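Periplasmic binding protein/LacI transcriptional regulator (Alkaliphilus metalliredigens, PDB 3CTP) probably represses transcription as a DNA-binding LacI-family regulator, and carries D-xylulofuranose in the sugar pocket of its periplasmic-binding-protein-like core. Local coordinates at residues 77-82 with 93-98; 107-112 with 132-137; 119-124 with 295-300; 139-144 with 291-296. All blocks are in the same frame, centred on the assembly; numbering follows the deposited sequence.

All four contacts lie in the half of the core built on the seven-stranded mixed sheet. Interactions 1 and 2 come in series along the chain, their centres about 17 Å apart, and both touch the second subunit; within the chain, C96 of interaction 1 packs on Y108 and L112 of interaction 2. Interactions 3 and 4 sit side by side, centres about 5 Å apart, on helix 286-302 against the neighbouring strands 119-123 and 138-141. Interaction 2 alternates with interaction 3 in sequence, P137 O meeting I120 N. I82 of interaction 1 packs on I121 and I294. Thus packed helices link a subunit interface to the strand ends where R124 and E142 hold the sugar.

Interaction 1 (77-82 with 93-98); sequences QMASVI and LFLCNT
I82 and L93 meet at about a right angle, the side chain of one lying across that of the other, in the beta-alpha-beta unit formed by strand 62-67, helix 73-88 and strand 92-97. The touching branch on the helix is CG2 of I82, and CD1 of L93 reaches it from the strand at 4.0 Å. I82 holds CG1 beside its backbone N (chi1 -69°), which leaves CG2 anti to that nitrogen and turned to the leucine. One turn back on the helix, A79 gives only a methyl: its CB stands 4.2 Å from CD1 of L95, so the helix comes closer here, with the CA atoms of A79 and L95 7.9 Å apart. Two leucines spaced by one residue on the strand thus face two helix residues three apart, and the helix runs nearly antiparallel to the strand, at 164°. F94, between the leucines, points to the other face of the sheet, where its ring stacks on F94 of the second subunit. The strand edge is also used there: L93 N is hydrogen-bonded to Y108 OH of the second subunit. Within the crossover the contact itself is apolar, and the same CD1 of L93 that touches I82 also lies 4.0 Å from the backbone oxygen of A79.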
loop_
_atom_site.group_PDB
_atom_site.type_symbol
_atom_site.label_atom_id
_atom_site.label_comp_id
_atom_site.label_asym_id
_atom_site.label_seq_id
_atom_site.Cartn_x
_atom_site.Cartn_y
_atom_site.Cartn_z
ATOM N N GLN A 77 3.607 5.912 -0.660
ATOM C CA GLN A 77 4.669 6.745 -0.120
ATOM C C GLN A 77 4.638 8.128 -0.729
ATOM O O GLN A 77 4.798 9.076 -0.056
ATOM C CB GLN A 77 6.025 6.136 -0.393
ATOM C CG GLN A 77 6.291 4.838 0.378
ATOM C CD GLN A 77 7.597 4.190 0.010
ATOM O OE1 GLN A 77 7.633 3.253 -0.728
ATOM N NE2 GLN A 77 8.647 4.675 0.570
ATOM N N MET A 78 4.415 8.198 -2.029
ATOM C CA MET A 78 4.289 9.511 -2.667
ATOM C C MET A 78 3.143 10.299 -2.033
ATOM O O MET A 78 3.273 11.510 -1.761
ATOM C CB MET A 78 4.035 9.363 -4.187
ATOM C CG MET A 78 5.301 9.160 -4.976
ATOM S SD MET A 78 6.130 10.744 -5.399
ATOM C CE MET A 78 4.980 11.155 -6.707
ATOM N N ALA A 79 2.006 9.652 -1.801
ATOM C CA ALA A 79 0.862 10.367 -1.217
ATOM C C ALA A 79 1.208 10.863 0.188
ATOM O O ALA A 79 0.796 11.971 0.577
ATOM C CB ALA A 79 -0.349 9.445 -1.161
ATOM N N SER A 80 1.934 10.048 0.959
ATOM C CA SER A 80 2.308 10.498 2.312
ATOM C C SER A 80 3.190 11.740 2.262
ATOM O O SER A 80 3.035 12.654 3.073
ATOM C CB SER A 80 3.052 9.388 3.067
ATOM O OG SER A 80 2.172 8.277 3.326
ATOM N N VAL A 81 4.148 11.760 1.341
ATOM C CA VAL A 81 5.101 12.873 1.306
ATOM C C VAL A 81 4.465 14.110 0.664
ATOM O O VAL A 81 4.679 15.234 1.103
ATOM C CB VAL A 81 6.409 12.456 0.625
ATOM C CG1 VAL A 81 7.382 13.622 0.601
ATOM C CG2 VAL A 81 7.019 11.247 1.365
ATOM N N ILE A 82 3.655 13.926 -0.390
ATOM C CA ILE A 82 2.917 15.069 -0.918
ATOM C C ILE A 82 2.061 15.701 0.187
ATOM O O ILE A 82 1.961 16.920 0.284
ATOM C CB ILE A 82 2.036 14.637 -2.092
ATOM C CG1 ILE A 82 2.930 14.253 -3.286
ATOM C CG2 ILE A 82 1.121 15.763 -2.506
ATOM C CD1 ILE A 82 2.190 13.639 -4.482
ATOM N N LEU A 93 -5.264 17.192 1.866
ATOM C CA LEU A 93 -5.412 16.434 0.616
ATOM C C LEU A 93 -6.623 15.482 0.694
ATOM O O LEU A 93 -6.879 14.882 1.737
ATOM C CB LEU A 93 -4.216 15.510 0.414
ATOM C CG LEU A 93 -2.860 15.971 -0.045
ATOM C CD1 LEU A 93 -2.020 14.719 -0.313
ATOM C CD2 LEU A 93 -3.024 16.777 -1.305
ATOM N N PHE A 94 -7.339 15.353 -0.414
ATOM C CA PHE A 94 -8.266 14.238 -0.637
ATOM C C PHE A 94 -7.569 13.305 -1.613
ATOM O O PHE A 94 -7.109 13.763 -2.667
ATOM C CB PHE A 94 -9.553 14.716 -1.309
ATOM C CG PHE A 94 -10.486 15.486 -0.412
ATOM C CD1 PHE A 94 -10.551 15.217 0.931
ATOM C CD2 PHE A 94 -11.336 16.426 -0.947
ATOM C CE1 PHE A 94 -11.443 15.922 1.766
ATOM C CE2 PHE A 94 -12.216 17.112 -0.145
ATOM C CZ PHE A 94 -12.260 16.877 1.202
ATOM N N LEU A 95 -7.478 12.017 -1.306
ATOM C CA LEU A 95 -6.897 11.063 -2.257
ATOM C C LEU A 95 -8.001 10.386 -3.028
ATOM O O LEU A 95 -9.016 9.996 -2.444
ATOM C CB LEU A 95 -6.108 9.965 -1.553
ATOM C CG LEU A 95 -5.122 10.384 -0.494
ATOM C CD1 LEU A 95 -4.360 9.098 -0.042
ATOM C CD2 LEU A 95 -4.161 11.380 -1.074
ATOM N N CYS A 96 -7.798 10.239 -4.339
ATOM C CA CYS A 96 -8.800 9.660 -5.229
ATOM C C CYS A 96 -8.142 8.565 -6.018
ATOM O O CYS A 96 -7.149 8.761 -6.697
ATOM C CB CYS A 96 -9.313 10.727 -6.206
ATOM S SG CYS A 96 -10.143 12.126 -5.361
ATOM N N ASN A 97 -8.743 7.390 -5.934
ATOM C CA ASN A 97 -8.210 6.221 -6.499
ATOM C C ASN A 97 -8.659 6.082 -7.974
ATOM O O ASN A 97 -9.825 5.813 -8.212
ATOM C CB ASN A 97 -8.890 5.109 -5.699
ATOM C CG ASN A 97 -8.509 3.790 -6.156
ATOM O OD1 ASN A 97 -7.792 3.681 -7.131
ATOM N ND2 ASN A 97 -8.975 2.746 -5.464
ATOM N N THR A 98 -7.778 6.283 -8.960
ATOM C CA THR A 98 -8.295 6.208 -10.371
ATOM C C THR A 98 -8.092 4.853 -11.020
ATOM O O THR A 98 -8.678 4.570 -12.073
ATOM C CB THR A 98 -7.668 7.252 -11.300
ATOM O OG1 THR A 98 -6.272 6.984 -11.404
ATOM C CG2 THR A 98 -7.926 8.678 -10.801
#

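Interaction 2 (107-112 with 132-137); sequences TYLEVL and ANIDIP
With chi1 of L109 at -178°, CG stands anti to the backbone nitrogen and swings the isobutyl group off the helix to I134, whose own chi1 of 93° lies well away from a staggered value. The two side chains cross at about a right angle. CD1 of L109 comes within 3.5 Å of CD1 of I134, but the leucine is modelled in two positions, so this short approach is doubtful and the details that follow hold for one position alone. In that position the broader touch is with the gamma branch: CG2 of I134 rests 3.9 Å from CD2 of L109 and close to its CG, the isoleucine methyl fitting against the fork of the leucine while the tips of the two chains meet beside it. One turn further along the helix, I136 comes in more loosely, its CD1 4.3 Å from the backbone oxygen of L112. The loop thus lays two isoleucines along one side of the helix. This is plain apolar packing of an irregular segment on a helix, at some distance from the sugar. Helix 102-114 lies over strand 119-123 here, L109 and L112 both resting on I120, while Y108 and L112 reach C96 of strand 92-97; beyond P137, which packs on helix 286-302, the chain enters strand 138-141.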
loop_
_atom_site.group_PDB
_atom_site.type_symbol
_atom_site.label_atom_id
_atom_site.label_comp_id
_atom_site.label_asym_id
_atom_site.label_seq_id
_atom_site.Cartn_x
_atom_site.Cartn_y
_atom_site.Cartn_z
ATOM N N THR A 107 -14.589 10.779 -13.624
ATOM C CA THR A 107 -15.549 10.924 -12.553
ATOM C C THR A 107 -14.948 11.737 -11.415
ATOM O O THR A 107 -15.569 12.649 -10.900
ATOM C CB THR A 107 -15.951 9.543 -12.022
ATOM O OG1 THR A 107 -16.648 8.828 -13.054
ATOM C CG2 THR A 107 -16.849 9.699 -10.780
ATOM N N TYR A 108 -13.706 11.423 -11.046
ATOM C CA TYR A 108 -13.083 12.158 -9.935
ATOM C C TYR A 108 -12.773 13.606 -10.305
ATOM O O TYR A 108 -12.818 14.503 -9.462
ATOM C CB TYR A 108 -11.840 11.418 -9.374
ATOM C CG TYR A 108 -12.327 10.396 -8.385
ATOM C CD1 TYR A 108 -12.996 10.810 -7.244
ATOM C CD2 TYR A 108 -12.197 9.054 -8.621
ATOM C CE1 TYR A 108 -13.534 9.898 -6.349
ATOM C CE2 TYR A 108 -12.735 8.112 -7.723
ATOM C CZ TYR A 108 -13.402 8.558 -6.595
ATOM O OH TYR A 108 -13.946 7.639 -5.701
ATOM N N LEU A 109 -12.456 13.847 -11.571
ATOM C CA LEU A 109 -12.249 15.228 -12.003
ATOM C C LEU A 109 -13.544 16.004 -11.788
ATOM O O LEU A 109 -13.533 17.141 -11.305
ATOM C CB LEU A 109 -11.823 15.260 -13.473
ATOM C CG LEU A 109 -11.500 16.603 -14.131
ATOM C CD1 LEU A 109 -10.350 17.304 -13.421
ATOM C CD2 LEU A 109 -11.185 16.383 -15.604
ATOM N N GLU A 110 -14.673 15.392 -12.129
ATOM C CA GLU A 110 -15.966 16.079 -11.985
ATOM C C GLU A 110 -16.307 16.293 -10.502
ATOM O O GLU A 110 -16.826 17.336 -10.100
ATOM C CB GLU A 110 -17.080 15.287 -12.678
ATOM C CG GLU A 110 -16.909 15.194 -14.189
ATOM C CD GLU A 110 -18.072 14.480 -14.865
ATOM O OE1 GLU A 110 -19.008 14.051 -14.152
ATOM O OE2 GLU A 110 -18.052 14.357 -16.113
ATOM N N VAL A 111 -16.034 15.274 -9.697
ATOM C CA VAL A 111 -16.334 15.350 -8.275
ATOM C C VAL A 111 -15.425 16.388 -7.592
ATOM O O VAL A 111 -15.891 17.208 -6.789
ATOM C CB VAL A 111 -16.175 13.981 -7.622
ATOM C CG1 VAL A 111 -16.342 14.098 -6.126
ATOM C CG2 VAL A 111 -17.201 13.004 -8.210
ATOM N N LEU A 112 -14.132 16.378 -7.908
ATOM C CA LEU A 112 -13.232 17.385 -7.330
ATOM C C LEU A 112 -13.643 18.803 -7.725
ATOM O O LEU A 112 -13.618 19.721 -6.904
ATOM C CB LEU A 112 -11.788 17.101 -7.768
ATOM C CG LEU A 112 -11.216 15.835 -7.123
ATOM C CD1 LEU A 112 -9.941 15.351 -7.818
ATOM C CD2 LEU A 112 -10.970 16.088 -5.601
ATOM N N ALA A 132 -9.570 20.393 -20.489
ATOM C CA ALA A 132 -9.459 21.621 -21.275
ATOM C C ALA A 132 -10.315 22.762 -20.737
ATOM O O ALA A 132 -9.950 23.934 -20.849
ATOM C CB ALA A 132 -9.808 21.338 -22.740
ATOM N N ASN A 133 -11.455 22.423 -20.155
ATOM C CA ASN A 133 -12.377 23.442 -19.689
ATOM C C ASN A 133 -12.337 23.632 -18.178
ATOM O O ASN A 133 -12.625 24.719 -17.672
ATOM C CB ASN A 133 -13.792 23.104 -20.160
ATOM C CG ASN A 133 -13.951 21.635 -20.498
ATOM O OD1 ASN A 133 -14.612 21.280 -21.479
ATOM N ND2 ASN A 133 -13.320 20.767 -19.701
ATOM N N ILE A 134 -11.974 22.579 -17.455
ATOM C CA ILE A 134 -11.954 22.680 -16.008
ATOM C C ILE A 134 -11.218 23.967 -15.690
ATOM O O ILE A 134 -10.280 24.339 -16.392
ATOM C CB ILE A 134 -11.311 21.450 -15.342
ATOM C CG1 ILE A 134 -9.821 21.667 -15.094
ATOM C CG2 ILE A 134 -11.546 20.203 -16.186
ATOM C CD1 ILE A 134 -9.199 20.550 -14.273
ATOM N N ASP A 135 -11.680 24.679 -14.672
ATOM C CA ASP A 135 -11.119 25.976 -14.348
ATOM C C ASP A 135 -10.483 25.906 -12.969
ATOM O O ASP A 135 -10.729 26.747 -12.106
ATOM C CB ASP A 135 -12.220 27.036 -14.364
ATOM C CG ASP A 135 -11.669 28.436 -14.399
ATOM O OD1 ASP A 135 -11.910 29.144 -15.400
ATOM O OD2 ASP A 135 -10.982 28.823 -13.431
ATOM N N ILE A 136 -9.674 24.878 -12.768
ATOM C CA ILE A 136 -9.041 24.628 -11.487
ATOM C C ILE A 136 -7.597 24.307 -11.821
ATOM O O ILE A 136 -7.341 23.632 -12.819
ATOM C CB ILE A 136 -9.675 23.414 -10.783
ATOM C CG1 ILE A 136 -11.092 23.746 -10.300
ATOM C CG2 ILE A 136 -8.846 22.989 -9.589
ATOM C CD1 ILE A 136 -11.752 22.601 -9.533
ATOM N N PRO A 137 -6.649 24.800 -11.018
ATOM C CA PRO A 137 -5.233 24.511 -11.283
ATOM C C PRO A 137 -4.938 23.017 -11.250
ATOM O O PRO A 137 -5.425 22.307 -10.354
ATOM C CB PRO A 137 -4.509 25.194 -10.112
ATOM C CG PRO A 137 -5.451 26.379 -9.770
ATOM C CD PRO A 137 -6.839 25.826 -9.968
#

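Interaction 3 (119-124 with 295-300). With XLF (beta-D-xylulofuranose), chain C.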
loop_
_atom_site.group_PDB
_atom_site.type_symbol
_atom_site.label_atom_id
_atom_site.label_comp_id
_atom_site.label_asym_id
_atom_site.label_seq_id
_atom_site.Cartn_x
_atom_site.Cartn_y
_atom_site.Cartn_z
ATOM N N GLY A 119 -6.873 22.855 -6.044
ATOM C CA GLY A 119 -6.007 22.385 -7.125
ATOM C C GLY A 119 -6.067 20.867 -7.196
ATOM O O GLY A 119 -6.558 20.230 -6.281
ATOM N N ILE A 120 -5.593 20.317 -8.311
ATOM C CA ILE A 120 -5.619 18.876 -8.543
ATOM C C ILE A 120 -4.244 18.420 -9.017
ATOM O O ILE A 120 -3.603 19.101 -9.842
ATOM C CB ILE A 120 -6.652 18.543 -9.636
ATOM C CG1 ILE A 120 -8.061 18.879 -9.110
ATOM C CG2 ILE A 120 -6.546 17.068 -10.082
ATOM C CD1 ILE A 120 -9.183 18.673 -10.191
ATOM N N ILE A 121 -3.789 17.290 -8.482
ATOM C CA ILE A 121 -2.562 16.626 -8.942
ATOM C C ILE A 121 -3.027 15.369 -9.654
ATOM O O ILE A 121 -3.592 14.485 -9.030
ATOM C CB ILE A 121 -1.640 16.242 -7.749
ATOM C CG1 ILE A 121 -1.228 17.503 -6.990
ATOM C CG2 ILE A 121 -0.400 15.455 -8.264
ATOM C CD1 ILE A 121 -0.716 17.204 -5.528
ATOM N N ALA A 122 -2.713 15.265 -10.950
ATOM C CA ALA A 122 -3.216 14.201 -11.823
ATOM C C ALA A 122 -2.119 13.197 -12.189
ATOM O O ALA A 122 -1.251 13.475 -13.033
ATOM C CB ALA A 122 -3.798 14.840 -13.094
ATOM N N SER A 123 -2.163 12.018 -11.569
ATOM C CA SER A 123 -1.087 11.037 -11.740
ATOM C C SER A 123 -1.390 10.058 -12.869
ATOM O O SER A 123 -2.502 9.494 -12.953
ATOM C CB SER A 123 -0.782 10.267 -10.423
ATOM O OG SER A 123 -0.471 11.171 -9.384
ATOM N N ARG A 124 -0.400 9.844 -13.736
ATOM C CA ARG A 124 -0.526 8.817 -14.750
ATOM C C ARG A 124 -1.865 8.959 -15.499
ATOM O O ARG A 124 -2.577 7.971 -15.789
ATOM C CB ARG A 124 -0.333 7.420 -14.126
ATOM C CG ARG A 124 0.281 6.431 -15.082
ATOM C CD ARG A 124 1.102 5.389 -14.327
ATOM N NE ARG A 124 0.245 4.462 -13.570
ATOM C CZ ARG A 124 0.739 3.548 -12.734
ATOM N NH1 ARG A 124 -0.075 2.708 -12.099
ATOM N NH2 ARG A 124 2.067 3.458 -12.564
ATOM N N GLU A 295 5.166 22.760 -4.929
ATOM C CA GLU A 295 5.657 24.101 -5.230
ATOM C C GLU A 295 5.014 24.635 -6.483
ATOM O O GLU A 295 4.576 25.783 -6.514
ATOM C CB GLU A 295 7.170 24.096 -5.448
ATOM C CG GLU A 295 8.008 24.094 -4.183
ATOM C CD GLU A 295 7.737 25.274 -3.270
ATOM O OE1 GLU A 295 7.897 26.450 -3.697
ATOM O OE2 GLU A 295 7.379 25.014 -2.124
ATOM N N LEU A 296 4.955 23.813 -7.525
ATOM C CA LEU A 296 4.438 24.286 -8.815
ATOM C C LEU A 296 2.919 24.450 -8.755
ATOM O O LEU A 296 2.364 25.423 -9.284
ATOM C CB LEU A 296 4.824 23.320 -9.929
ATOM C CG LEU A 296 6.323 23.230 -10.168
ATOM C CD1 LEU A 296 6.651 22.114 -11.163
ATOM C CD2 LEU A 296 6.845 24.591 -10.710
ATOM N N LEU A 297 2.222 23.506 -8.128
ATOM C CA LEU A 297 0.767 23.669 -8.038
ATOM C C LEU A 297 0.420 24.963 -7.297
ATOM O O LEU A 297 -0.501 25.700 -7.691
ATOM C CB LEU A 297 0.128 22.437 -7.340
ATOM C CG LEU A 297 -1.401 22.473 -7.265
ATOM C CD1 LEU A 297 -2.000 22.486 -8.662
ATOM C CD2 LEU A 297 -1.900 21.261 -6.448
ATOM N N ILE A 298 1.159 25.272 -6.238
ATOM C CA ILE A 298 0.869 26.491 -5.486
ATOM C C ILE A 298 1.141 27.747 -6.344
ATOM O O ILE A 298 0.424 28.750 -6.256
ATOM C CB ILE A 298 1.688 26.544 -4.198
ATOM C CG1 ILE A 298 1.174 25.546 -3.166
ATOM C CG2 ILE A 298 1.731 27.976 -3.632
ATOM C CD1 ILE A 298 -0.265 25.672 -2.887
ATOM N N LYS A 299 2.161 27.692 -7.195
ATOM C CA LYS A 299 2.358 28.821 -8.141
ATOM C C LYS A 299 1.145 29.026 -9.029
ATOM O O LYS A 299 0.693 30.174 -9.241
ATOM C CB LYS A 299 3.595 28.601 -9.034
ATOM C CG LYS A 299 4.886 28.760 -8.313
ATOM C CD LYS A 299 6.042 28.683 -9.318
ATOM C CE LYS A 299 7.321 28.317 -8.620
ATOM N NZ LYS A 299 7.759 29.423 -7.757
ATOM N N ILE A 300 0.612 27.938 -9.572
ATOM C CA ILE A 300 -0.547 28.044 -10.440
ATOM C C ILE A 300 -1.734 28.559 -9.614
ATOM O O ILE A 300 -2.454 29.455 -10.049
ATOM C CB ILE A 300 -0.926 26.717 -11.142
ATOM C CG1 ILE A 300 0.245 26.121 -11.945
ATOM C CG2 ILE A 300 -2.138 26.915 -12.067
ATOM C CD1 ILE A 300 0.710 27.011 -13.065
HETATM O O4 XLF C . 4.283 4.664 -13.980
HETATM C C4 XLF C . 5.436 4.125 -13.329
HETATM C C5 XLF C . 5.235 2.621 -13.213
HETATM O O5 XLF C . 4.983 2.362 -11.828
HETATM C C3 XLF C . 5.520 4.609 -11.891
HETATM O O3 XLF C . 6.580 5.558 -11.711
HETATM C C2 XLF C . 5.791 3.325 -11.157
HETATM O O2 XLF C . 7.177 2.945 -11.279
HETATM C C1 XLF C . 5.376 3.382 -9.701
HETATM O O1 XLF C . 5.552 2.086 -9.108
#
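L297 points its CB from helix 286-302 at the strand, and chi1 of -177° carries CG on toward it, anti to the backbone nitrogen. Its fork then straddles the strand: CD1 lies 3.9 Å from the backbone oxygen of I120, while CD2 comes equally near CG1 of I121 and also touches the backbone of G119, whose lack of a side chain leaves room for the leucine. Where the strand ends, R124 turns into the sugar pocket. Its NH2 gives O4 of the xylulofuranose a bond of 2.9 Å at 158°, O4 lying at the guanidinium edge in its plane, and a weak one to O5; NH1 forms salt bridges with D100 and D213. A leucine here would take away those donors and the charge, and would probably leave the two carboxylates without their mate and O4 less firmly held. Strand 119-123 runs between 62-67 and 138-141, and L297 also packs on I63 and V139 of those strands.

Interaction 4 (139-144 with 291-296); sequences VAFENH and YTIIEL. With XLF (beta-D-xylulofuranose), chain C.
V139 is the bump of this contact, its two methyls pushing against the helix between I293 and L296. CG2 of V139 meets CG2 of I293 at 3.9 Å and lies almost as near the backbone oxygen of I293, while CG1 of V139 settles more loosely, 4.4 Å from CB of L296. The valine keeps CG1 anti to its carbonyl carbon (chi1 -61°), which spreads the pair over both helix residues. I293 reaches the other way along the strand, its CD1 approaching CD1 of the F141 ring obliquely at 4.4 Å. In this three-layer alpha/beta/alpha lobe of the periplasmic-binding-protein fold, helix 286-302 lies against the sheet with its segment axis 9.2 Å from strand 139-141 and nearly antiparallel to it. F74, F75 and M78 of helix 73-88 also pack against F141. Past the strand end the chain makes a classic gamma turn about E142, N143 N bonding to F141 O at 3.0 Å, and this folds the glutamate back so that its CG sits over the centre of the phenylalanine ring. The carboxylate then takes two sugar hydroxyls, O3 on OE1 at 2.5 Å and O4 on OE2 at 2.7 Å. With an alanine here both carboxylate oxygens are gone, and the sugar would probably be held less firmly at O3 and O4, and the F141 ring packed less closely over its centre. D267 and N239 are further hydrogen-bonding partners of the sugar.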
loop_
_atom_site.group_PDB
_atom_site.type_symbol
_atom_site.label_atom_id
_atom_site.label_comp_id
_atom_site.label_asym_id
_atom_site.label_seq_id
_atom_site.Cartn_x
_atom_site.Cartn_y
_atom_site.Cartn_z
ATOM N N VAL A 139 -1.573 20.126 -11.926
ATOM C CA VAL A 139 -0.251 19.678 -12.366
ATOM C C VAL A 139 -0.306 18.160 -12.546
ATOM O O VAL A 139 -1.163 17.497 -11.946
ATOM C CB VAL A 139 0.888 20.046 -11.419
ATOM C CG1 VAL A 139 0.977 21.569 -11.297
ATOM C CG2 VAL A 139 0.708 19.407 -10.021
ATOM N N ALA A 140 0.567 17.623 -13.400
ATOM C CA ALA A 140 0.482 16.189 -13.754
ATOM C C ALA A 140 1.734 15.479 -13.314
ATOM O O ALA A 140 2.825 16.035 -13.416
ATOM C CB ALA A 140 0.353 16.029 -15.266
ATOM N N PHE A 141 1.576 14.259 -12.800
ATOM C CA PHE A 141 2.730 13.359 -12.580
ATOM C C PHE A 141 2.848 12.329 -13.731
ATOM O O PHE A 141 1.877 11.603 -14.013
ATOM C CB PHE A 141 2.613 12.670 -11.197
ATOM C CG PHE A 141 3.709 11.653 -10.917
ATOM C CD1 PHE A 141 5.034 12.053 -10.793
ATOM C CD2 PHE A 141 3.401 10.305 -10.776
ATOM C CE1 PHE A 141 6.041 11.095 -10.524
ATOM C CE2 PHE A 141 4.402 9.350 -10.515
ATOM C CZ PHE A 141 5.705 9.753 -10.394
ATOM N N GLU A 142 4.002 12.331 -14.415
ATOM C CA GLU A 142 4.346 11.398 -15.514
ATOM C C GLU A 142 3.708 11.621 -16.860
ATOM O O GLU A 142 4.414 11.857 -17.854
ATOM C CB GLU A 142 4.160 9.938 -15.105
ATOM C CG GLU A 142 5.205 9.573 -14.050
ATOM C CD GLU A 142 5.212 8.094 -13.681
ATOM O OE1 GLU A 142 6.179 7.675 -12.993
ATOM O OE2 GLU A 142 4.269 7.364 -14.070
ATOM N N ASN A 143 2.389 11.441 -16.942
ATOM C CA ASN A 143 1.770 11.487 -18.254
ATOM C C ASN A 143 1.380 12.914 -18.588
ATOM O O ASN A 143 0.799 13.622 -17.756
ATOM C CB ASN A 143 0.506 10.619 -18.284
ATOM C CG ASN A 143 0.799 9.141 -18.406
ATOM O OD1 ASN A 143 1.948 8.705 -18.422
ATOM N ND2 ASN A 143 -0.272 8.345 -18.497
ATOM N N HIS A 144 1.683 13.308 -19.816
ATOM C CA HIS A 144 1.342 14.643 -20.302
ATOM C C HIS A 144 -0.145 14.711 -20.583
ATOM O O HIS A 144 -0.706 13.812 -21.199
ATOM C CB HIS A 144 2.131 14.921 -21.583
ATOM C CG HIS A 144 3.592 15.117 -21.332
ATOM N ND1 HIS A 144 4.475 14.065 -21.201
ATOM C CD2 HIS A 144 4.320 16.245 -21.139
ATOM C CE1 HIS A 144 5.685 14.535 -20.935
ATOM N NE2 HIS A 144 5.618 15.854 -20.892
ATOM N N TYR A 291 7.971 17.699 -3.285
ATOM C CA TYR A 291 8.259 19.109 -3.113
ATOM C C TYR A 291 7.921 19.891 -4.376
ATOM O O TYR A 291 7.255 20.947 -4.331
ATOM C CB TYR A 291 9.750 19.309 -2.758
ATOM C CG TYR A 291 10.206 20.754 -2.821
ATOM C CD1 TYR A 291 10.006 21.599 -1.757
ATOM C CD2 TYR A 291 10.825 21.256 -3.958
ATOM C CE1 TYR A 291 10.402 22.936 -1.817
ATOM C CE2 TYR A 291 11.245 22.592 -4.020
ATOM C CZ TYR A 291 11.025 23.411 -2.941
ATOM O OH TYR A 291 11.440 24.728 -2.985
ATOM N N THR A 292 8.376 19.374 -5.506
ATOM C CA THR A 292 8.243 20.073 -6.782
ATOM C C THR A 292 6.778 20.168 -7.201
ATOM O O THR A 292 6.313 21.202 -7.637
ATOM C CB THR A 292 9.098 19.357 -7.835
ATOM O OG1 THR A 292 10.467 19.459 -7.411
ATOM C CG2 THR A 292 8.943 19.994 -9.235
ATOM N N ILE A 293 6.051 19.056 -7.056
ATOM C CA ILE A 293 4.654 19.035 -7.450
ATOM C C ILE A 293 3.892 20.097 -6.655
ATOM O O ILE A 293 3.100 20.876 -7.213
ATOM C CB ILE A 293 4.076 17.637 -7.158
ATOM C CG1 ILE A 293 4.628 16.602 -8.150
ATOM C CG2 ILE A 293 2.558 17.656 -7.112
ATOM C CD1 ILE A 293 4.335 15.128 -7.765
ATOM N N ILE A 294 4.131 20.141 -5.338
ATOM C CA ILE A 294 3.404 21.101 -4.514
ATOM C C ILE A 294 3.864 22.544 -4.795
ATOM O O ILE A 294 3.048 23.463 -4.898
ATOM C CB ILE A 294 3.559 20.735 -3.045
ATOM C CG1 ILE A 294 2.745 19.473 -2.764
ATOM C CG2 ILE A 294 3.125 21.905 -2.150
ATOM C CD1 ILE A 294 1.239 19.636 -2.958
ATOM N N GLU A 295 5.166 22.760 -4.929
ATOM C CA GLU A 295 5.657 24.101 -5.230
ATOM C C GLU A 295 5.014 24.635 -6.483
ATOM O O GLU A 295 4.576 25.783 -6.514
ATOM C CB GLU A 295 7.170 24.096 -5.448
ATOM C CG GLU A 295 8.008 24.094 -4.183
ATOM C CD GLU A 295 7.737 25.274 -3.270
ATOM O OE1 GLU A 295 7.897 26.450 -3.697
ATOM O OE2 GLU A 295 7.379 25.014 -2.124
ATOM N N LEU A 296 4.955 23.813 -7.525
ATOM C CA LEU A 296 4.438 24.286 -8.815
ATOM C C LEU A 296 2.919 24.450 -8.755
ATOM O O LEU A 296 2.364 25.423 -9.284
ATOM C CB LEU A 296 4.824 23.320 -9.929
ATOM C CG LEU A 296 6.323 23.230 -10.168
ATOM C CD1 LEU A 296 6.651 22.114 -11.163
ATOM C CD2 LEU A 296 6.845 24.591 -10.710
HETATM O O4 XLF C . 4.283 4.664 -13.980
HETATM C C4 XLF C . 5.436 4.125 -13.329
HETATM C C5 XLF C . 5.235 2.621 -13.213
HETATM O O5 XLF C . 4.983 2.362 -11.828
HETATM C C3 XLF C . 5.520 4.609 -11.891
HETATM O O3 XLF C . 6.580 5.558 -11.711
HETATM C C2 XLF C . 5.791 3.325 -11.157
HETATM O O2 XLF C . 7.177 2.945 -11.279
HETATM C C1 XLF C . 5.376 3.382 -9.701
HETATM O O1 XLF C . 5.552 2.086 -9.108
#